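PDB 1XJC: MobB protein homolog from Geobacillus stearothermophilus, which is of unproven function but, as a MobB homolog with a P-loop NTPase fold, probably binds a nucleotide and assists molybdopterin guanine dinucleotide synthesis. Local coordinates for residues E31-G36 with W160-V165; V10-S15 with E119-S124; P147-S150 with E156-P159; E22-A27 with L99-G104. All blocks are in the same frame, centred on the assembly; numbering follows the deposited sequence.

Contact 4 is the buried one, close to the centre of the chain, where helix 17-30 lies on strand 99-103 of the parallel sheet. Contacts 1 and 3 lie further out and share helix 154-166, which meets the loop leading into strand 35-39 in one and strand 148-150 in the other; these strands are the two outermost of the sheet. All three rest on carbon groups laid over aromatic faces, without a hydrogen bond across the contact. Contact 2, about 24 Å from contact 1 centre to centre and on the opposite side of the chain's centre, differs: a loop resembling a P-loop meets helix 119-125 through a hydroxyl pair, a carboxylate and a water.

Contact 1: E31-G36 with W160-V165; sequences EGWRVG and WLMNEV
Trp-33 and Met-162, the latter present as selenomethionine, reach for each other from opposite directions, and the end methyl of Met-162 settles on the indole. CE stands 3.8 Å from the centroid of the six-membered ring of Trp-33, only 16° off its normal, which makes a CH-pi contact over the face. The selenium is set further back and obliquely, with SE of Met-162 3.8 Å from CZ3 of Trp-33, so this is also a Met-aromatic contact. Two bends put the methyl there: the Met-162 chain turns at chi2 (-66°) and again at chi3 (-82°), folding CE back over the ring. Glu-31 meets the same methyl from the flank, its CG 3.5 Å from Met-162 CE, while its CB lies over the same indole face. The methyl thus sits in the corner between the glutamate's aliphatic part and the indole. Helix 17-30 has just ended here, and Gly-32, with positive phi, closes it in a Schellman motif before the chain enters strand 35-39, an outermost strand of the parallel sheet in this P-loop fold. The partner is the C-terminal helix 154-166, one turn of which offers Met-162 and Val-165 to the same indole. Val-165 slides past Trp-33 in the opposite sense and meets it obliquely, CG1 lying 3.7 Å from CZ3. The same valine also packs on Trp-7 of strand 6-10, while Arg-168 makes a cation-pi contact with Trp-33.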
loop_
_atom_site.group_PDB
_atom_site.type_symbol
_atom_site.label_atom_id
_atom_site.label_comp_id
_atom_site.label_asym_id
_atom_site.label_seq_id
_atom_site.Cartn_x
_atom_site.Cartn_y
_atom_site.Cartn_z
ATOM N N GLU A 31 -6.872 10.700 11.482
ATOM C CA GLU A 31 -7.760 9.955 12.371
ATOM C C GLU A 31 -7.004 9.565 13.628
ATOM O O GLU A 31 -7.573 8.947 14.521
ATOM C CB GLU A 31 -8.276 8.677 11.697
ATOM C CG GLU A 31 -9.341 8.905 10.653
ATOM C CD GLU A 31 -10.552 9.599 11.232
ATOM O OE1 GLU A 31 -11.235 8.994 12.090
ATOM O OE2 GLU A 31 -10.806 10.757 10.836
ATOM N N GLY A 32 -5.716 9.911 13.681
ATOM C CA GLY A 32 -4.909 9.567 14.838
ATOM C C GLY A 32 -4.387 8.133 14.859
ATOM O O GLY A 32 -3.916 7.665 15.896
ATOM N N TRP A 33 -4.453 7.431 13.733
ATOM C CA TRP A 33 -3.963 6.053 13.687
ATOM C C TRP A 33 -2.427 5.977 13.702
ATOM O O TRP A 33 -1.736 6.933 13.316
ATOM C CB TRP A 33 -4.479 5.343 12.432
ATOM C CG TRP A 33 -5.975 5.116 12.402
ATOM C CD1 TRP A 33 -6.884 5.446 13.375
ATOM C CD2 TRP A 33 -6.722 4.500 11.347
ATOM N NE1 TRP A 33 -8.152 5.072 12.985
ATOM C CE2 TRP A 33 -8.082 4.492 11.744
ATOM C CE3 TRP A 33 -6.377 3.953 10.100
ATOM C CZ2 TRP A 33 -9.099 3.957 10.937
ATOM C CZ3 TRP A 33 -7.391 3.423 9.294
ATOM C CH2 TRP A 33 -8.737 3.431 9.722
ATOM N N ARG A 34 -1.910 4.838 14.164
ATOM C CA ARG A 34 -0.472 4.573 14.195
ATOM C C ARG A 34 -0.254 3.852 12.863
ATOM O O ARG A 34 -0.705 2.709 12.680
ATOM C CB ARG A 34 -0.122 3.680 15.396
ATOM C CG ARG A 34 -0.307 4.384 16.770
ATOM C CD ARG A 34 0.022 3.437 17.945
ATOM N NE ARG A 34 1.400 2.942 17.875
ATOM C CZ ARG A 34 2.480 3.693 18.090
ATOM N NH1 ARG A 34 2.344 4.979 18.397
ATOM N NH2 ARG A 34 3.696 3.167 17.989
ATOM N N VAL A 35 0.424 4.527 11.934
ATOM C CA VAL A 35 0.634 3.990 10.588
ATOM C C VAL A 35 2.068 3.622 10.244
ATOM O O VAL A 35 3.015 4.274 10.705
ATOM C CB VAL A 35 0.172 5.021 9.514
ATOM C CG1 VAL A 35 0.377 4.454 8.088
ATOM C CG2 VAL A 35 -1.290 5.388 9.748
ATOM N N GLY A 36 2.216 2.579 9.432
ATOM C CA GLY A 36 3.531 2.173 8.969
ATOM C C GLY A 36 3.450 2.044 7.456
ATOM O O GLY A 36 2.379 1.735 6.940
ATOM N N TRP A 160 -13.920 5.451 1.456
ATOM C CA TRP A 160 -14.294 4.051 1.217
ATOM C C TRP A 160 -13.217 3.102 1.782
ATOM O O TRP A 160 -13.517 2.104 2.484
ATOM C CB TRP A 160 -14.462 3.796 -0.278
ATOM C CG TRP A 160 -14.973 2.422 -0.591
ATOM C CD1 TRP A 160 -16.281 2.020 -0.628
ATOM C CD2 TRP A 160 -14.189 1.258 -0.863
ATOM N NE1 TRP A 160 -16.357 0.676 -0.902
ATOM C CE2 TRP A 160 -15.086 0.183 -1.050
ATOM C CE3 TRP A 160 -12.813 1.018 -0.966
ATOM C CZ2 TRP A 160 -14.651 -1.113 -1.331
ATOM C CZ3 TRP A 160 -12.381 -0.270 -1.246
ATOM C CH2 TRP A 160 -13.300 -1.321 -1.426
ATOM N N LEU A 161 -11.963 3.405 1.470
ATOM C CA LEU A 161 -10.856 2.571 1.943
ATOM C C LEU A 161 -10.749 2.607 3.465
ATOM O O LEU A 161 -10.581 1.563 4.094
ATOM C CB LEU A 161 -9.533 3.016 1.308
ATOM C CG LEU A 161 -9.400 2.713 -0.182
ATOM C CD1 LEU A 161 -8.163 3.389 -0.764
ATOM C CD2 LEU A 161 -9.327 1.205 -0.365
HETATM N N MSE A 162 -10.853 3.796 4.059
HETATM C CA MSE A 162 -10.768 3.912 5.511
HETATM C C MSE A 162 -11.856 3.027 6.156
HETATM O O MSE A 162 -11.615 2.331 7.157
HETATM C CB MSE A 162 -10.930 5.377 5.931
HETATM C CG MSE A 162 -9.748 6.262 5.510
HETATM SE SE MSE A 162 -8.100 5.766 6.451
HETATM C CE MSE A 162 -8.431 6.748 8.102
ATOM N N ASN A 163 -13.042 3.031 5.562
ATOM C CA ASN A 163 -14.125 2.216 6.091
ATOM C C ASN A 163 -13.768 0.733 5.953
ATOM O O ASN A 163 -14.044 -0.057 6.861
ATOM C CB ASN A 163 -15.445 2.505 5.367
ATOM C CG ASN A 163 -16.596 1.663 5.907
ATOM O OD1 ASN A 163 -16.964 1.769 7.081
ATOM N ND2 ASN A 163 -17.161 0.812 5.054
ATOM N N GLU A 164 -13.148 0.360 4.831
ATOM C CA GLU A 164 -12.759 -1.035 4.618
ATOM C C GLU A 164 -11.759 -1.470 5.685
ATOM O O GLU A 164 -11.840 -2.593 6.199
ATOM C CB GLU A 164 -12.158 -1.252 3.221
ATOM C CG GLU A 164 -13.175 -1.237 2.097
ATOM C CD GLU A 164 -14.313 -2.232 2.323
ATOM O OE1 GLU A 164 -14.048 -3.451 2.329
ATOM O OE2 GLU A 164 -15.470 -1.796 2.501
ATOM N N VAL A 165 -10.814 -0.590 6.015
ATOM C CA VAL A 165 -9.836 -0.900 7.046
ATOM C C VAL A 165 -10.541 -1.027 8.412
ATOM O O VAL A 165 -10.291 -1.971 9.159
ATOM C CB VAL A 165 -8.759 0.208 7.177
ATOM C CG1 VAL A 165 -7.839 -0.115 8.358
ATOM C CG2 VAL A 165 -7.961 0.342 5.870
#

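Contact 2: V10-S15 with E119-S124; sequences VGYKHS and EEDWAS
Asp-121 OD2 is gripped by two partners, one of which leads to Tyr-12: a water donates to it at 2.8 Å and accepts from the backbone N of Tyr-12, also at 2.8 Å, while Arg-117 NE forms a salt bridge with it. The positive guanidinium would be expected to favour the charged form of the carboxylate. Asp-121 and Tyr-12 pass one another running opposite ways, the carboxylate tilted 58° to the ring. OD2 lies at the ring edge, in its plane, whereas Asp-121 OD1 approaches CD2 of Tyr-12 obliquely at 3.4 Å. At the far end of the ring, Tyr-12 OH and Ser-124 OG form a hydrogen bond of 2.8 Å in which either may be the donor. Ser-124 OG sits between its own backbone N and carbonyl carbon (chi1 70°), a rotation that also brings it within 3.1 Å of the carbonyl O of Asp-121. Tyr-12 is thus tied to the helix directly at its hydroxyl and through a water at its backbone N. A type II turn from Tyr-12 to Ser-15 shapes the loop: Tyr-12 O accepts from both Ser-15 N and Ser-15 OG, the latter at 2.7 Å and in the carbonyl plane. The sequence that starts at Gly-11 and runs on to Lys-17 is consistent with a Walker A P-loop, and Gly-11 O accepts from Lys-17 NZ. This loop leaves strand 6-10 and leads to helix 17-30; helix 119-125 follows the adjacent strand 112-116 and packs Trp-122 on that strand and on strand 131-136.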
loop_
_atom_site.group_PDB
_atom_site.type_symbol
_atom_site.label_atom_id
_atom_site.label_comp_id
_atom_site.label_asym_id
_atom_site.label_seq_id
_atom_site.Cartn_x
_atom_site.Cartn_y
_atom_site.Cartn_z
ATOM N N VAL A 10 -0.705 -1.718 -5.361
ATOM C CA VAL A 10 0.084 -2.234 -6.478
ATOM C C VAL A 10 -0.231 -1.537 -7.800
ATOM O O VAL A 10 -1.373 -1.119 -8.046
ATOM C CB VAL A 10 -0.134 -3.763 -6.658
ATOM C CG1 VAL A 10 0.299 -4.495 -5.393
ATOM C CG2 VAL A 10 -1.613 -4.059 -6.954
ATOM N N GLY A 11 0.789 -1.418 -8.647
ATOM C CA GLY A 11 0.621 -0.779 -9.937
ATOM C C GLY A 11 1.964 -0.452 -10.566
ATOM O O GLY A 11 3.003 -0.428 -9.883
ATOM N N TYR A 12 1.948 -0.194 -11.869
ATOM C CA TYR A 12 3.164 0.130 -12.595
ATOM C C TYR A 12 3.559 1.592 -12.385
ATOM O O TYR A 12 2.876 2.336 -11.668
ATOM C CB TYR A 12 2.957 -0.200 -14.074
ATOM C CG TYR A 12 2.738 -1.689 -14.298
ATOM C CD1 TYR A 12 3.749 -2.609 -14.002
ATOM C CD2 TYR A 12 1.511 -2.185 -14.756
ATOM C CE1 TYR A 12 3.543 -3.984 -14.155
ATOM C CE2 TYR A 12 1.295 -3.555 -14.912
ATOM C CZ TYR A 12 2.314 -4.449 -14.611
ATOM O OH TYR A 12 2.127 -5.804 -14.773
ATOM N N LYS A 13 4.671 1.991 -12.993
ATOM C CA LYS A 13 5.177 3.364 -12.878
ATOM C C LYS A 13 4.128 4.395 -13.296
ATOM O O LYS A 13 3.437 4.203 -14.289
ATOM C CB LYS A 13 6.443 3.527 -13.738
ATOM C CG LYS A 13 6.849 4.979 -13.986
ATOM C CD LYS A 13 8.357 5.174 -14.001
ATOM C CE LYS A 13 8.929 5.055 -12.588
ATOM N NZ LYS A 13 10.406 5.294 -12.556
ATOM N N HIS A 14 4.002 5.465 -12.511
ATOM C CA HIS A 14 3.047 6.552 -12.786
ATOM C C HIS A 14 1.594 6.084 -12.877
ATOM O O HIS A 14 0.784 6.713 -13.550
ATOM C CB HIS A 14 3.425 7.273 -14.094
ATOM C CG HIS A 14 4.846 7.756 -14.129
ATOM N ND1 HIS A 14 5.548 7.924 -15.305
ATOM C CD2 HIS A 14 5.687 8.136 -13.137
ATOM C CE1 HIS A 14 6.758 8.388 -15.035
ATOM N NE2 HIS A 14 6.867 8.527 -13.727
ATOM N N SER A 15 1.264 4.979 -12.213
ATOM C CA SER A 15 -0.104 4.479 -12.227
ATOM C C SER A 15 -1.001 5.293 -11.285
ATOM O O SER A 15 -2.229 5.282 -11.419
ATOM C CB SER A 15 -0.117 3.013 -11.800
ATOM O OG SER A 15 0.444 2.842 -10.507
ATOM N N GLU A 119 -6.272 -0.537 -19.852
ATOM C CA GLU A 119 -6.861 -1.863 -19.887
ATOM C C GLU A 119 -5.703 -2.857 -19.936
ATOM O O GLU A 119 -5.778 -3.933 -19.344
ATOM C CB GLU A 119 -7.760 -2.003 -21.123
ATOM C CG GLU A 119 -8.306 -3.406 -21.370
ATOM C CD GLU A 119 -9.006 -3.996 -20.156
ATOM O OE1 GLU A 119 -9.754 -3.261 -19.476
ATOM O OE2 GLU A 119 -8.815 -5.208 -19.894
ATOM N N GLU A 120 -4.624 -2.481 -20.620
ATOM C CA GLU A 120 -3.436 -3.330 -20.728
ATOM C C GLU A 120 -2.799 -3.593 -19.356
ATOM O O GLU A 120 -2.390 -4.727 -19.061
ATOM C CB GLU A 120 -2.402 -2.687 -21.663
ATOM C CG GLU A 120 -1.104 -3.472 -21.786
ATOM C CD GLU A 120 -0.131 -2.866 -22.797
ATOM O OE1 GLU A 120 -0.493 -2.764 -23.993
ATOM O OE2 GLU A 120 1.001 -2.498 -22.399
ATOM N N ASP A 121 -2.690 -2.552 -18.525
ATOM C CA ASP A 121 -2.138 -2.728 -17.177
ATOM C C ASP A 121 -3.032 -3.711 -16.411
ATOM O O ASP A 121 -2.548 -4.589 -15.701
ATOM C CB ASP A 121 -2.162 -1.423 -16.372
ATOM C CG ASP A 121 -0.981 -0.519 -16.645
ATOM O OD1 ASP A 121 -0.122 -0.845 -17.474
ATOM O OD2 ASP A 121 -0.913 0.549 -16.003
ATOM N N TRP A 122 -4.344 -3.517 -16.527
ATOM C CA TRP A 122 -5.317 -4.345 -15.818
ATOM C C TRP A 122 -5.265 -5.803 -16.244
ATOM O O TRP A 122 -5.452 -6.700 -15.418
ATOM C CB TRP A 122 -6.731 -3.804 -16.040
ATOM C CG TRP A 122 -7.825 -4.630 -15.396
ATOM C CD1 TRP A 122 -8.917 -5.178 -16.021
ATOM C CD2 TRP A 122 -7.922 -5.004 -14.015
ATOM N NE1 TRP A 122 -9.684 -5.863 -15.112
ATOM C CE2 TRP A 122 -9.097 -5.778 -13.874
ATOM C CE3 TRP A 122 -7.122 -4.764 -12.876
ATOM C CZ2 TRP A 122 -9.498 -6.320 -12.641
ATOM C CZ3 TRP A 122 -7.520 -5.304 -11.649
ATOM C CH2 TRP A 122 -8.701 -6.074 -11.543
ATOM N N ALA A 123 -5.034 -6.040 -17.530
ATOM C CA ALA A 123 -4.953 -7.404 -18.046
ATOM C C ALA A 123 -3.823 -8.173 -17.364
ATOM O O ALA A 123 -3.957 -9.361 -17.088
ATOM C CB ALA A 123 -4.739 -7.385 -19.559
ATOM N N SER A 124 -2.712 -7.509 -17.077
ATOM C CA SER A 124 -1.611 -8.216 -16.433
ATOM C C SER A 124 -1.648 -8.192 -14.908
ATOM O O SER A 124 -0.866 -8.901 -14.269
ATOM C CB SER A 124 -0.272 -7.659 -16.899
ATOM O OG SER A 124 -0.059 -6.362 -16.379
HETATM O O HOH W 1 -0.511 0.007 -13.247
#

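Contact 3: P147-S150 with E156-P159; sequences PVFS and EYIP
The Phe-149 ring carries Tyr-157 CB over one face, 3.8 Å from the ring centroid and 14° off the normal, a CH-pi contact. Glu-156 adds its CG obliquely, 3.8 Å from CE1 of Phe-149, its side chain crossing that of the phenylalanine at about a right angle. The Tyr-157 ring is met at its edge instead: the carbonyl O of Ser-150 lies in the ring plane, 3.2 Å from CE2 and 3.5 Å from CD2, pointing a partly negative atom at the C-H rim. Strand 148-150, an outermost strand of the parallel sheet, here turns back through a short connection into the C-terminal helix 154-166, and the first turns of that helix pack on the strand they follow. The CG of Tyr-157 stands between the backbone N and the carbonyl carbon (chi1 62°), which sends the ring past Ser-150 while CB stays on Phe-149. Its hydroxyl bonds to the carbonyl O of Leu-151, and the ring also touches Thr-19 and Leu-20 of helix 17-30. One turn further along, Trp-160 meets the Phe-149 ring with planes at about 55°, beyond a kink at Pro-159, whose N has no bond to the preceding turn.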
loop_
_atom_site.group_PDB
_atom_site.type_symbol
_atom_site.label_atom_id
_atom_site.label_comp_id
_atom_site.label_asym_id
_atom_site.label_seq_id
_atom_site.Cartn_x
_atom_site.Cartn_y
_atom_site.Cartn_z
ATOM N N PRO A 147 -15.022 -2.809 -7.085
ATOM C CA PRO A 147 -15.383 -1.432 -7.414
ATOM C C PRO A 147 -14.201 -0.763 -8.118
ATOM O O PRO A 147 -13.034 -1.077 -7.834
ATOM C CB PRO A 147 -15.689 -0.806 -6.050
ATOM C CG PRO A 147 -14.910 -1.648 -5.086
ATOM C CD PRO A 147 -15.079 -3.045 -5.631
ATOM N N VAL A 148 -14.510 0.123 -9.057
ATOM C CA VAL A 148 -13.484 0.842 -9.799
ATOM C C VAL A 148 -13.748 2.329 -9.579
ATOM O O VAL A 148 -14.898 2.789 -9.710
ATOM C CB VAL A 148 -13.551 0.552 -11.328
ATOM C CG1 VAL A 148 -12.431 1.327 -12.064
ATOM C CG2 VAL A 148 -13.445 -0.958 -11.584
ATOM N N PHE A 149 -12.695 3.069 -9.238
ATOM C CA PHE A 149 -12.803 4.511 -9.007
ATOM C C PHE A 149 -11.817 5.224 -9.941
ATOM O O PHE A 149 -10.833 4.646 -10.424
ATOM C CB PHE A 149 -12.400 4.901 -7.568
ATOM C CG PHE A 149 -13.182 4.218 -6.463
ATOM C CD1 PHE A 149 -14.314 4.819 -5.907
ATOM C CD2 PHE A 149 -12.740 2.996 -5.932
ATOM C CE1 PHE A 149 -14.991 4.225 -4.839
ATOM C CE2 PHE A 149 -13.407 2.389 -4.864
ATOM C CZ PHE A 149 -14.533 2.999 -4.313
ATOM N N SER A 150 -12.076 6.495 -10.178
ATOM C CA SER A 150 -11.173 7.303 -10.967
ATOM C C SER A 150 -10.105 7.769 -9.977
ATOM O O SER A 150 -10.403 8.047 -8.805
ATOM C CB SER A 150 -11.897 8.535 -11.526
ATOM O OG SER A 150 -10.963 9.564 -11.825
ATOM N N GLU A 156 -13.998 10.161 -2.758
ATOM C CA GLU A 156 -14.808 8.979 -2.612
ATOM C C GLU A 156 -13.993 7.744 -2.238
ATOM O O GLU A 156 -14.380 7.010 -1.320
ATOM C CB GLU A 156 -15.576 8.696 -3.893
ATOM C CG GLU A 156 -16.511 7.536 -3.746
ATOM C CD GLU A 156 -17.840 7.822 -4.407
ATOM O OE1 GLU A 156 -17.901 7.818 -5.660
ATOM O OE2 GLU A 156 -18.814 8.071 -3.661
ATOM N N TYR A 157 -12.859 7.506 -2.894
ATOM C CA TYR A 157 -12.139 6.281 -2.538
ATOM C C TYR A 157 -11.407 6.265 -1.196
ATOM O O TYR A 157 -11.244 5.205 -0.610
ATOM C CB TYR A 157 -11.225 5.788 -3.690
ATOM C CG TYR A 157 -10.109 6.693 -4.151
ATOM C CD1 TYR A 157 -8.999 6.952 -3.337
ATOM C CD2 TYR A 157 -10.131 7.247 -5.434
ATOM C CE1 TYR A 157 -7.941 7.738 -3.799
ATOM C CE2 TYR A 157 -9.081 8.033 -5.903
ATOM C CZ TYR A 157 -7.989 8.273 -5.085
ATOM O OH TYR A 157 -6.948 9.034 -5.560
ATOM N N ILE A 158 -10.999 7.421 -0.687
ATOM C CA ILE A 158 -10.308 7.465 0.608
ATOM C C ILE A 158 -11.289 7.096 1.730
ATOM O O ILE A 158 -11.012 6.200 2.523
ATOM C CB ILE A 158 -9.669 8.853 0.855
ATOM C CG1 ILE A 158 -8.515 9.070 -0.147
ATOM C CG2 ILE A 158 -9.164 8.956 2.298
ATOM C CD1 ILE A 158 -7.352 8.031 -0.015
ATOM N N PRO A 159 -12.457 7.764 1.803
ATOM C CA PRO A 159 -13.385 7.377 2.875
ATOM C C PRO A 159 -13.792 5.895 2.700
ATOM O O PRO A 159 -13.975 5.159 3.676
ATOM C CB PRO A 159 -14.563 8.342 2.677
ATOM C CG PRO A 159 -13.880 9.575 2.168
ATOM C CD PRO A 159 -12.915 9.001 1.137
#

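Contact 4: E22-A27 with L99-G104; sequences EKWVAA and LVLVEG
In this P-loop fold the helix that follows the probable P-loop covers the parallel sheet, and here its 22-27 portion runs almost antiparallel to strand 99-103, at 172° between directions and 10.1 Å between axes. Leu-101 makes most of the contact from the strand, and its two methyls divide the work. CD2 lies over the face of the Trp-24 six-membered ring, 3.4 Å from the centroid and only 6° off the normal, a close CH-pi contact in which CE3 and CZ3 are the nearest ring atoms. CD1 turns instead to the helix side, 3.8 Å from CG of Trp-24 and 3.8 Å from CG2 of Val-25. Trp-24 has CG opposite its backbone N (chi1 -162°), which drops the indole from the helix toward the sheet, its face turned to Leu-101. At the pyrrole end, Leu-99 comes in at about a right angle, its CD2 approaching obliquely, 4.1 Å from NE1 of Trp-24. Val-165 and Met-162 of helix 154-166 also pack on Trp-24, while Leu-99 and Leu-101 both touch Trp-7 of strand 6-10. No hydrogen bond crosses the contact, and Trp-24 NE1, buried here, has no acceptor in the model. Helix and strand thus adhere through methyl-on-indole and methyl-on-methyl packing, at the price of one indole N-H left unsatisfied.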
loop_
_atom_site.group_PDB
_atom_site.type_symbol
_atom_site.label_atom_id
_atom_site.label_comp_id
_atom_site.label_asym_id
_atom_site.label_seq_id
_atom_site.Cartn_x
_atom_site.Cartn_y
_atom_site.Cartn_z
ATOM N N GLU A 22 -0.008 8.711 -0.494
ATOM C CA GLU A 22 0.020 9.974 0.227
ATOM C C GLU A 22 -1.300 10.346 0.869
ATOM O O GLU A 22 -1.352 10.704 2.049
ATOM C CB GLU A 22 0.487 11.102 -0.706
ATOM C CG GLU A 22 2.004 11.267 -0.667
ATOM C CD GLU A 22 2.538 12.332 -1.624
ATOM O OE1 GLU A 22 1.879 13.391 -1.792
ATOM O OE2 GLU A 22 3.634 12.101 -2.185
ATOM N N LYS A 23 -2.374 10.255 0.099
ATOM C CA LYS A 23 -3.678 10.619 0.621
ATOM C C LYS A 23 -4.179 9.641 1.660
ATOM O O LYS A 23 -4.803 10.044 2.639
ATOM C CB LYS A 23 -4.686 10.720 -0.531
ATOM C CG LYS A 23 -4.417 11.904 -1.447
ATOM C CD LYS A 23 -5.390 11.919 -2.616
ATOM C CE LYS A 23 -5.042 13.044 -3.575
ATOM N NZ LYS A 23 -5.059 14.355 -2.855
ATOM N N TRP A 24 -3.912 8.355 1.453
ATOM C CA TRP A 24 -4.374 7.338 2.391
ATOM C C TRP A 24 -3.616 7.498 3.709
ATOM O O TRP A 24 -4.225 7.500 4.771
ATOM C CB TRP A 24 -4.145 5.940 1.805
ATOM C CG TRP A 24 -4.949 4.852 2.454
ATOM C CD1 TRP A 24 -5.703 4.941 3.593
ATOM C CD2 TRP A 24 -5.092 3.509 1.983
ATOM N NE1 TRP A 24 -6.308 3.738 3.854
ATOM C CE2 TRP A 24 -5.950 2.839 2.884
ATOM C CE3 TRP A 24 -4.580 2.802 0.882
ATOM C CZ2 TRP A 24 -6.307 1.492 2.721
ATOM C CZ3 TRP A 24 -4.936 1.459 0.720
ATOM C CH2 TRP A 24 -5.790 0.822 1.635
ATOM N N VAL A 25 -2.289 7.628 3.648
ATOM C CA VAL A 25 -1.506 7.827 4.875
ATOM C C VAL A 25 -2.005 9.076 5.627
ATOM O O VAL A 25 -2.211 9.031 6.838
ATOM C CB VAL A 25 0.035 7.984 4.575
ATOM C CG1 VAL A 25 0.746 8.553 5.786
ATOM C CG2 VAL A 25 0.660 6.628 4.207
ATOM N N ALA A 26 -2.219 10.181 4.910
ATOM C CA ALA A 26 -2.686 11.426 5.535
ATOM C C ALA A 26 -4.039 11.279 6.252
ATOM O O ALA A 26 -4.222 11.797 7.361
ATOM C CB ALA A 26 -2.774 12.575 4.465
ATOM N N ALA A 27 -4.984 10.575 5.631
ATOM C CA ALA A 27 -6.295 10.393 6.251
ATOM C C ALA A 27 -6.115 9.539 7.498
ATOM O O ALA A 27 -6.701 9.827 8.543
ATOM C CB ALA A 27 -7.268 9.705 5.276
ATOM N N LEU A 99 -2.419 0.332 11.078
ATOM C CA LEU A 99 -2.473 0.150 9.635
ATOM C C LEU A 99 -1.077 0.183 9.036
ATOM O O LEU A 99 -0.259 1.030 9.398
ATOM C CB LEU A 99 -3.297 1.289 8.999
ATOM C CG LEU A 99 -3.312 1.379 7.461
ATOM C CD1 LEU A 99 -4.101 0.181 6.900
ATOM C CD2 LEU A 99 -3.934 2.707 6.982
ATOM N N VAL A 100 -0.825 -0.738 8.119
ATOM C CA VAL A 100 0.445 -0.794 7.407
ATOM C C VAL A 100 0.105 -0.797 5.922
ATOM O O VAL A 100 -0.607 -1.686 5.441
ATOM C CB VAL A 100 1.265 -2.086 7.728
ATOM C CG1 VAL A 100 2.597 -2.057 6.956
ATOM C CG2 VAL A 100 1.538 -2.163 9.229
ATOM N N LEU A 101 0.587 0.216 5.210
ATOM C CA LEU A 101 0.347 0.304 3.783
ATOM C C LEU A 101 1.616 -0.123 3.084
ATOM O O LEU A 101 2.695 0.462 3.295
ATOM C CB LEU A 101 -0.023 1.733 3.374
ATOM C CG LEU A 101 -1.355 2.162 3.993
ATOM C CD1 LEU A 101 -1.585 3.646 3.716
ATOM C CD2 LEU A 101 -2.510 1.317 3.397
ATOM N N VAL A 102 1.470 -1.132 2.240
ATOM C CA VAL A 102 2.578 -1.706 1.506
ATOM C C VAL A 102 2.470 -1.428 0.018
ATOM O O VAL A 102 1.474 -1.796 -0.620
ATOM C CB VAL A 102 2.601 -3.237 1.716
ATOM C CG1 VAL A 102 3.677 -3.867 0.858
ATOM C CG2 VAL A 102 2.798 -3.559 3.200
ATOM N N GLU A 103 3.499 -0.789 -0.536
ATOM C CA GLU A 103 3.527 -0.494 -1.958
ATOM C C GLU A 103 4.380 -1.551 -2.669
ATOM O O GLU A 103 5.591 -1.623 -2.463
ATOM C CB GLU A 103 4.105 0.902 -2.185
ATOM C CG GLU A 103 3.676 1.531 -3.497
ATOM C CD GLU A 103 4.381 2.840 -3.799
ATOM O OE1 GLU A 103 4.552 3.683 -2.894
ATOM O OE2 GLU A 103 4.756 3.032 -4.963
ATOM N N GLY A 104 3.749 -2.388 -3.490
ATOM C CA GLY A 104 4.482 -3.426 -4.195
ATOM C C GLY A 104 4.298 -4.809 -3.581
ATOM O O GLY A 104 3.281 -5.065 -2.937
#